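PDB 3E96: dihydrodipicolinate synthase, which belongs to the DapA family of TIM-barrel lyases and probably catalyses the synthesis of 4-hydroxy-tetrahydrodipicolinate. Local coordinates for residues B[37-42]-B[79-84]; B[131-136]-B[161-166]. All coordinates share one frame; numbering follows the deposited sequence.

Contact 1: residues B[37-42]-B[79-84]; sequences ETVDRI and HGRALV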
ATOM      1  N   GLU B  37     -27.407   7.401  -3.212  1.00 17.00           N
ATOM      2  CA  GLU B  37     -27.564   8.521  -4.136  1.00 18.83           C
ATOM      3  C   GLU B  37     -26.472   8.494  -5.198  1.00 18.63           C
ATOM      4  O   GLU B  37     -26.716   8.804  -6.366  1.00 18.42           O
ATOM      5  CB  GLU B  37     -27.490   9.850  -3.382  1.00 21.37           C
ATOM      6  CG  GLU B  37     -28.734  10.196  -2.587  1.00 27.49           C
ATOM      7  CD  GLU B  37     -28.526  11.396  -1.684  1.00 30.90           C
ATOM      8  OE1 GLU B  37     -27.813  12.336  -2.096  1.00 31.32           O
ATOM      9  OE2 GLU B  37     -29.085  11.405  -0.564  1.00 34.31           O
ATOM     10  N   THR B  38     -25.266   8.133  -4.778  1.00 17.11           N
ATOM     11  CA  THR B  38     -24.120   8.063  -5.679  1.00 17.07           C
ATOM     12  C   THR B  38     -24.299   6.914  -6.664  1.00 16.91           C
ATOM     13  O   THR B  38     -24.096   7.073  -7.870  1.00 16.08           O
ATOM     14  CB  THR B  38     -22.820   7.854  -4.883  1.00 18.33           C
ATOM     15  OG1 THR B  38     -22.657   8.933  -3.956  1.00 19.58           O
ATOM     16  CG2 THR B  38     -21.621   7.813  -5.816  1.00 18.29           C
ATOM     17  N   VAL B  39     -24.680   5.754  -6.146  1.00 16.77           N
ATOM     18  CA  VAL B  39     -24.910   4.591  -6.989  1.00 18.04           C
ATOM     19  C   VAL B  39     -25.979   4.920  -8.030  1.00 18.60           C
ATOM     20  O   VAL B  39     -25.815   4.614  -9.212  1.00 17.90           O
ATOM     21  CB  VAL B  39     -25.374   3.384  -6.152  1.00 18.57           C
ATOM     22  CG1 VAL B  39     -25.850   2.262  -7.072  1.00 19.24           C
ATOM     23  CG2 VAL B  39     -24.231   2.899  -5.270  1.00 19.80           C
ATOM     24  N   ASP B  40     -27.073   5.544  -7.591  1.00 19.41           N
ATOM     25  CA  ASP B  40     -28.153   5.909  -8.508  1.00 20.74           C
ATOM     26  C   ASP B  40     -27.679   6.880  -9.585  1.00 19.83           C
ATOM     27  O   ASP B  40     -27.963   6.688 -10.764  1.00 20.05           O
ATOM     28  CB  ASP B  40     -29.337   6.543  -7.760  1.00 22.59           C
ATOM     29  CG  ASP B  40     -30.097   5.546  -6.902  1.00 24.79           C
ATOM     30  OD1 ASP B  40     -30.045   4.331  -7.196  1.00 23.81           O
ATOM     31  OD2 ASP B  40     -30.766   5.986  -5.939  1.00 26.72           O
ATOM     32  N   ARG B  41     -26.958   7.923  -9.188  1.00 19.89           N
ATOM     33  CA  ARG B  41     -26.471   8.898 -10.159  1.00 19.38           C
ATOM     34  C   ARG B  41     -25.624   8.220 -11.227  1.00 19.33           C
ATOM     35  O   ARG B  41     -25.699   8.557 -12.410  1.00 18.83           O
ATOM     36  CB  ARG B  41     -25.645   9.984  -9.469  1.00 19.81           C
ATOM     37  CG  ARG B  41     -25.160  11.068 -10.425  1.00 21.21           C
ATOM     38  CD  ARG B  41     -24.411  12.173  -9.701  1.00 20.26           C
ATOM     39  NE  ARG B  41     -25.245  12.821  -8.697  1.00 23.54           N
ATOM     40  CZ  ARG B  41     -25.111  12.648  -7.387  1.00 24.61           C
ATOM     41  NH1 ARG B  41     -24.165  11.849  -6.911  1.00 25.40           N
ATOM     42  NH2 ARG B  41     -25.931  13.273  -6.550  1.00 26.78           N
ATOM     43  N   ILE B  42     -24.817   7.256 -10.804  1.00 18.71           N
ATOM     44  CA  ILE B  42     -23.952   6.540 -11.729  1.00 18.56           C
ATOM     45  C   ILE B  42     -24.713   5.619 -12.683  1.00 19.89           C
ATOM     46  O   ILE B  42     -24.667   5.803 -13.901  1.00 19.40           O
ATOM     47  CB  ILE B  42     -22.896   5.708 -10.954  1.00 17.92           C
ATOM     48  CG1 ILE B  42     -21.918   6.658 -10.254  1.00 15.78           C
ATOM     49  CG2 ILE B  42     -22.167   4.754 -11.903  1.00 16.61           C
ATOM     50  CD1 ILE B  42     -20.913   5.969  -9.343  1.00 16.46           C
ATOM     51  N   HIS B  79     -29.481  -3.367  -7.872  1.00 31.11           N
ATOM     52  CA  HIS B  79     -30.511  -4.340  -8.217  1.00 33.24           C
ATOM     53  C   HIS B  79     -30.659  -4.632  -9.710  1.00 33.49           C
ATOM     54  O   HIS B  79     -31.700  -4.365 -10.311  1.00 34.68           O
ATOM     55  CB  HIS B  79     -31.867  -3.934  -7.613  1.00 34.04           C
ATOM     56  CG  HIS B  79     -32.335  -2.567  -8.002  1.00 34.91           C
ATOM     57  ND1 HIS B  79     -32.658  -2.228  -9.298  1.00 37.32           N
ATOM     58  CD2 HIS B  79     -32.561  -1.459  -7.257  1.00 36.07           C
ATOM     59  CE1 HIS B  79     -33.065  -0.971  -9.335  1.00 37.06           C
ATOM     60  NE2 HIS B  79     -33.016  -0.482  -8.110  1.00 37.38           N
ATOM     61  N   GLY B  80     -29.598  -5.181 -10.299  1.00 33.53           N
ATOM     62  CA  GLY B  80     -29.618  -5.551 -11.706  1.00 31.43           C
ATOM     63  C   GLY B  80     -29.390  -4.493 -12.772  1.00 30.21           C
ATOM     64  O   GLY B  80     -29.222  -4.840 -13.940  1.00 30.27           O
ATOM     65  N   ARG B  81     -29.380  -3.218 -12.397  1.00 28.76           N
ATOM     66  CA  ARG B  81     -29.178  -2.144 -13.368  1.00 26.78           C
ATOM     67  C   ARG B  81     -27.770  -2.073 -13.964  1.00 26.39           C
ATOM     68  O   ARG B  81     -27.548  -1.384 -14.960  1.00 24.81           O
ATOM     69  CB  ARG B  81     -29.528  -0.793 -12.744  1.00 28.05           C
ATOM     70  CG  ARG B  81     -31.014  -0.601 -12.451  1.00 28.88           C
ATOM     71  CD  ARG B  81     -31.288   0.781 -11.872  1.00 29.16           C
ATOM     72  NE  ARG B  81     -30.602   0.987 -10.598  1.00 29.87           N
ATOM     73  CZ  ARG B  81     -30.655   2.114  -9.895  1.00 30.28           C
ATOM     74  NH1 ARG B  81     -31.362   3.141 -10.339  1.00 30.94           N
ATOM     75  NH2 ARG B  81     -29.998   2.215  -8.747  1.00 30.80           N
ATOM     76  N   ALA B  82     -26.818  -2.771 -13.356  1.00 23.42           N
ATOM     77  CA  ALA B  82     -25.449  -2.758 -13.858  1.00 22.74           C
ATOM     78  C   ALA B  82     -24.654  -3.910 -13.278  1.00 20.75           C
ATOM     79  O   ALA B  82     -25.062  -4.522 -12.293  1.00 20.52           O
ATOM     80  CB  ALA B  82     -24.770  -1.425 -13.503  1.00 20.82           C
ATOM     81  N   LEU B  83     -23.523  -4.216 -13.902  1.00 19.77           N
ATOM     82  CA  LEU B  83     -22.661  -5.276 -13.407  1.00 18.51           C
ATOM     83  C   LEU B  83     -21.957  -4.716 -12.183  1.00 18.66           C
ATOM     84  O   LEU B  83     -21.570  -3.545 -12.166  1.00 18.77           O
ATOM     85  CB  LEU B  83     -21.615  -5.668 -14.455  1.00 20.00           C
ATOM     86  CG  LEU B  83     -22.105  -6.445 -15.677  1.00 24.02           C
ATOM     87  CD1 LEU B  83     -20.948  -6.669 -16.646  1.00 24.68           C
ATOM     88  CD2 LEU B  83     -22.688  -7.775 -15.221  1.00 23.56           C
ATOM     89  N   VAL B  84     -21.801  -5.546 -11.159  1.00 16.17           N
ATOM     90  CA  VAL B  84     -21.133  -5.132  -9.934  1.00 15.19           C
ATOM     91  C   VAL B  84     -19.807  -5.873  -9.821  1.00 14.41           C
ATOM     92  O   VAL B  84     -19.781  -7.097  -9.727  1.00 14.83           O
ATOM     93  CB  VAL B  84     -22.003  -5.448  -8.697  1.00 14.92           C
ATOM     94  CG1 VAL B  84     -21.256  -5.090  -7.419  1.00 16.24           C
ATOM     95  CG2 VAL B  84     -23.309  -4.671  -8.778  1.00 15.80           C
TER
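Arg81 reaches out of the turn before strand 83-88 and ties itself to Asp40 on helix 32-43, an ion pair on the outer layer of a (βα)8, or TIM, barrel. It is a useful example of how a barrel joins one outer helix to the segment that leads from the next helix, 64-78, into the following strand, 83-88. The backbones stay well apart, the nearest CA atoms, those of Asp40 and Arg81, being 9.5 Å from each other, and the long arginine spans most of the distance. Its chain is extended through chi2 and then bends at chi3 (-62°), which swings the guanidinium toward the helix. There NH2 donates to Asp40 OD1 at 2.6 Å, and the N-H points almost straight at the oxygen (173°). OD1 lies in the guanidinium plane and is approached from its end; the carboxylate is turned 72° from that plane, and a single oxygen and a single nitrogen carry the bond rather than a two-pronged pair; Arg81 NH1 remains 3.6 Å from Asp40 OD1. The other carboxylate oxygen, OD2, has its own salt bridge, to Lys36 one helical turn back. Arg81 likewise has further partners: NH1 pairs with Asp44, and NE donates to the carbonyl of Val78 at the end of helix 64-78, where the helix dipole would be expected to favour a positive group. With an alanine here, Asp40 OD1 and Asp44 would probably each lose a cationic mate, and the link from the turn to helix 32-43 would go with them. The apolar share is small: Val39 CG1 comes obliquely to within 4.5 Å of Arg81 NH2. Over one guanidinium face, displaced toward its rim, stands His79 NE2, 3.7 Å above the plane.

Contact 2: residues B[131-136]-B[161-166]; sequences DIIEAL and QNLVGV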
ATOM      1  N   ASP B 131      -2.950 -17.294  -7.662  1.00 16.10           N
ATOM      2  CA  ASP B 131      -3.485 -17.994  -6.495  1.00 16.89           C
ATOM      3  C   ASP B 131      -4.893 -17.543  -6.130  1.00 16.97           C
ATOM      4  O   ASP B 131      -5.756 -18.366  -5.819  1.00 16.01           O
ATOM      5  CB  ASP B 131      -2.571 -17.807  -5.279  1.00 19.49           C
ATOM      6  CG  ASP B 131      -1.252 -18.546  -5.415  1.00 22.82           C
ATOM      7  OD1 ASP B 131      -1.131 -19.403  -6.316  1.00 23.11           O
ATOM      8  OD2 ASP B 131      -0.340 -18.274  -4.605  1.00 24.97           O
ATOM      9  N   ILE B 132      -5.124 -16.237  -6.161  1.00 15.45           N
ATOM     10  CA  ILE B 132      -6.435 -15.692  -5.827  1.00 15.97           C
ATOM     11  C   ILE B 132      -7.492 -16.069  -6.861  1.00 16.86           C
ATOM     12  O   ILE B 132      -8.602 -16.471  -6.509  1.00 17.32           O
ATOM     13  CB  ILE B 132      -6.367 -14.154  -5.700  1.00 15.77           C
ATOM     14  CG1 ILE B 132      -5.481 -13.783  -4.505  1.00 16.64           C
ATOM     15  CG2 ILE B 132      -7.776 -13.571  -5.556  1.00 16.46           C
ATOM     16  CD1 ILE B 132      -5.111 -12.312  -4.436  1.00 14.81           C
ATOM     17  N   ILE B 133      -7.151 -15.936  -8.138  1.00 16.00           N
ATOM     18  CA  ILE B 133      -8.092 -16.266  -9.203  1.00 16.31           C
ATOM     19  C   ILE B 133      -8.462 -17.751  -9.177  1.00 17.79           C
ATOM     20  O   ILE B 133      -9.636 -18.104  -9.289  1.00 18.16           O
ATOM     21  CB  ILE B 133      -7.508 -15.903 -10.589  1.00 16.02           C
ATOM     22  CG1 ILE B 133      -7.345 -14.382 -10.688  1.00 13.92           C
ATOM     23  CG2 ILE B 133      -8.424 -16.407 -11.702  1.00 17.24           C
ATOM     24  CD1 ILE B 133      -6.659 -13.922 -11.950  1.00 12.67           C
ATOM     25  N   GLU B 134      -7.471 -18.620  -9.017  1.00 18.25           N
ATOM     26  CA  GLU B 134      -7.754 -20.052  -8.988  1.00 20.05           C
ATOM     27  C   GLU B 134      -8.585 -20.449  -7.771  1.00 20.63           C
ATOM     28  O   GLU B 134      -9.487 -21.281  -7.877  1.00 20.52           O
ATOM     29  CB  GLU B 134      -6.453 -20.862  -9.029  1.00 19.60           C
ATOM     30  CG  GLU B 134      -5.608 -20.583 -10.265  1.00 22.35           C
ATOM     31  CD  GLU B 134      -4.507 -21.607 -10.484  1.00 25.11           C
ATOM     32  OE1 GLU B 134      -3.846 -21.999  -9.501  1.00 28.48           O
ATOM     33  OE2 GLU B 134      -4.290 -22.010 -11.645  1.00 24.90           O
ATOM     34  N   ALA B 135      -8.294 -19.849  -6.620  1.00 19.06           N
ATOM     35  CA  ALA B 135      -9.032 -20.157  -5.401  1.00 19.32           C
ATOM     36  C   ALA B 135     -10.485 -19.697  -5.485  1.00 19.22           C
ATOM     37  O   ALA B 135     -11.398 -20.396  -5.038  1.00 18.69           O
ATOM     38  CB  ALA B 135      -8.351 -19.511  -4.193  1.00 18.69           C
ATOM     39  N   LEU B 136     -10.705 -18.522  -6.066  1.00 18.08           N
ATOM     40  CA  LEU B 136     -12.057 -17.986  -6.175  1.00 19.36           C
ATOM     41  C   LEU B 136     -12.911 -18.647  -7.247  1.00 20.12           C
ATOM     42  O   LEU B 136     -14.120 -18.795  -7.068  1.00 19.37           O
ATOM     43  CB  LEU B 136     -12.014 -16.477  -6.432  1.00 18.36           C
ATOM     44  CG  LEU B 136     -11.541 -15.589  -5.278  1.00 19.69           C
ATOM     45  CD1 LEU B 136     -11.518 -14.133  -5.738  1.00 18.23           C
ATOM     46  CD2 LEU B 136     -12.472 -15.754  -4.075  1.00 19.47           C
ATOM     47  N   GLN B 161      -8.924 -19.128 -17.265  1.00 20.31           N
ATOM     48  CA  GLN B 161     -10.305 -19.010 -17.709  1.00 21.88           C
ATOM     49  C   GLN B 161     -11.072 -17.885 -17.025  1.00 21.16           C
ATOM     50  O   GLN B 161     -11.878 -17.203 -17.655  1.00 21.50           O
ATOM     51  CB  GLN B 161     -11.039 -20.334 -17.480  1.00 24.17           C
ATOM     52  CG  GLN B 161     -10.735 -21.375 -18.536  1.00 31.42           C
ATOM     53  CD  GLN B 161     -11.312 -21.003 -19.888  1.00 32.70           C
ATOM     54  OE1 GLN B 161     -10.902 -21.536 -20.920  1.00 36.73           O
ATOM     55  NE2 GLN B 161     -12.281 -20.091 -19.889  1.00 34.74           N
ATOM     56  N   ASN B 162     -10.822 -17.686 -15.736  1.00 19.66           N
ATOM     57  CA  ASN B 162     -11.536 -16.653 -15.006  1.00 20.19           C
ATOM     58  C   ASN B 162     -10.948 -15.250 -15.043  1.00 19.47           C
ATOM     59  O   ASN B 162     -11.480 -14.344 -14.407  1.00 20.86           O
ATOM     60  CB  ASN B 162     -11.764 -17.109 -13.567  1.00 20.96           C
ATOM     61  CG  ASN B 162     -12.865 -18.144 -13.468  1.00 22.88           C
ATOM     62  OD1 ASN B 162     -12.744 -19.138 -12.751  1.00 24.93           O
ATOM     63  ND2 ASN B 162     -13.956 -17.910 -14.191  1.00 21.91           N
ATOM     64  N   LEU B 163      -9.851 -15.060 -15.770  1.00 18.42           N
ATOM     65  CA  LEU B 163      -9.294 -13.715 -15.890  1.00 17.38           C
ATOM     66  C   LEU B 163     -10.056 -13.128 -17.075  1.00 16.74           C
ATOM     67  O   LEU B 163      -9.812 -13.500 -18.229  1.00 16.34           O
ATOM     68  CB  LEU B 163      -7.792 -13.745 -16.193  1.00 16.09           C
ATOM     69  CG  LEU B 163      -7.179 -12.345 -16.348  1.00 15.83           C
ATOM     70  CD1 LEU B 163      -7.258 -11.605 -15.017  1.00 13.41           C
ATOM     71  CD2 LEU B 163      -5.741 -12.446 -16.804  1.00 17.13           C
ATOM     72  N   VAL B 164     -10.992 -12.228 -16.791  1.00 14.61           N
ATOM     73  CA  VAL B 164     -11.810 -11.641 -17.844  1.00 15.34           C
ATOM     74  C   VAL B 164     -11.387 -10.252 -18.285  1.00 14.35           C
ATOM     75  O   VAL B 164     -11.885  -9.741 -19.287  1.00 13.52           O
ATOM     76  CB  VAL B 164     -13.302 -11.589 -17.428  1.00 15.98           C
ATOM     77  CG1 VAL B 164     -13.808 -12.992 -17.150  1.00 19.19           C
ATOM     78  CG2 VAL B 164     -13.477 -10.711 -16.197  1.00 16.47           C
ATOM     79  N   GLY B 165     -10.478  -9.636 -17.543  1.00 13.00           N
ATOM     80  CA  GLY B 165     -10.045  -8.309 -17.921  1.00 14.11           C
ATOM     81  C   GLY B 165      -8.867  -7.785 -17.139  1.00 13.87           C
ATOM     82  O   GLY B 165      -8.524  -8.290 -16.072  1.00 13.73           O
ATOM     83  N   VAL B 166      -8.238  -6.759 -17.692  1.00 13.62           N
ATOM     84  CA  VAL B 166      -7.096  -6.140 -17.053  1.00 12.90           C
ATOM     85  C   VAL B 166      -7.271  -4.631 -17.082  1.00 13.57           C
ATOM     86  O   VAL B 166      -7.509  -4.050 -18.139  1.00 12.27           O
ATOM     87  CB  VAL B 166      -5.779  -6.471 -17.798  1.00 13.95           C
ATOM     88  CG1 VAL B 166      -4.630  -5.656 -17.211  1.00 13.07           C
ATOM     89  CG2 VAL B 166      -5.479  -7.961 -17.705  1.00 13.87           C
TER
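Ile133 on helix 122-136 meets Asn162 and Leu163 with two different ends of its branched side chain, showing how one beta-branched residue can serve two neighbours. The branching is divided by the first torsion (chi1 -66°): CG1 lies beside the backbone N, while CG2 is anti to it. The short CG2 branch touches Asn162 CB at 3.9 Å. These two side chains run past each other in opposite senses, and it is the first carbon of the asparagine, not its amide, that makes the contact. The backbones are close at this point, with 6.8 Å between the CA atoms of Ile133 and Asn162. The longer branch continues fully extended (chi2 174°) and carries CD1 further inward, to lie 3.9 Å from Leu163 CD1. Leu163 answers with one of its two methyls. Its CG is anti to the backbone N, and a chi2 of 65° folds CD1 over toward the helix, whereas CD2 extends onward and stays 5.2 Å from Ile133 CD1. The two hydrocarbon chains therefore meet methyl to methyl at a slant instead of lying alongside one another. No hydrogen bond crosses the contact; it is van der Waals packing, with Ile133 and Leu163 both buried. Ile133 also rests on Ile112 and Ser140, so it spans strands 109-112 and 140-144 before reaching the start of strand 163-168. Leu163 in turn leans on Val142 of strand 140-144, and backbone bonds from Val164 to Ser140 and from Gly165 to Val142 help join these two strands. Such an outer helix, seated by branched aliphatic residues on the outside of parallel strands, is the basic layer of the (βα)8 barrel.

Overall arrangement
The two contacts belong to one closed eight-stranded barrel and follow one another along the chain, contact 1 ending before contact 2 begins. Contact 1 leads into the third strand, 83-88, and contact 2 into the sixth, 163-168; their centres are 24 Å apart and their nearest atoms about 9 Å, without touching. They differ in kind, a partly buried ion pair in one and a buried apolar joint in the other. Contact 1 lies away from the predicted catalytic residues. Contact 2 is nearer: the Leu163 side chain is about 10 Å from those of both Lys167, the predicted Schiff-base lysine, and Tyr143, the predicted proton donor/acceptor.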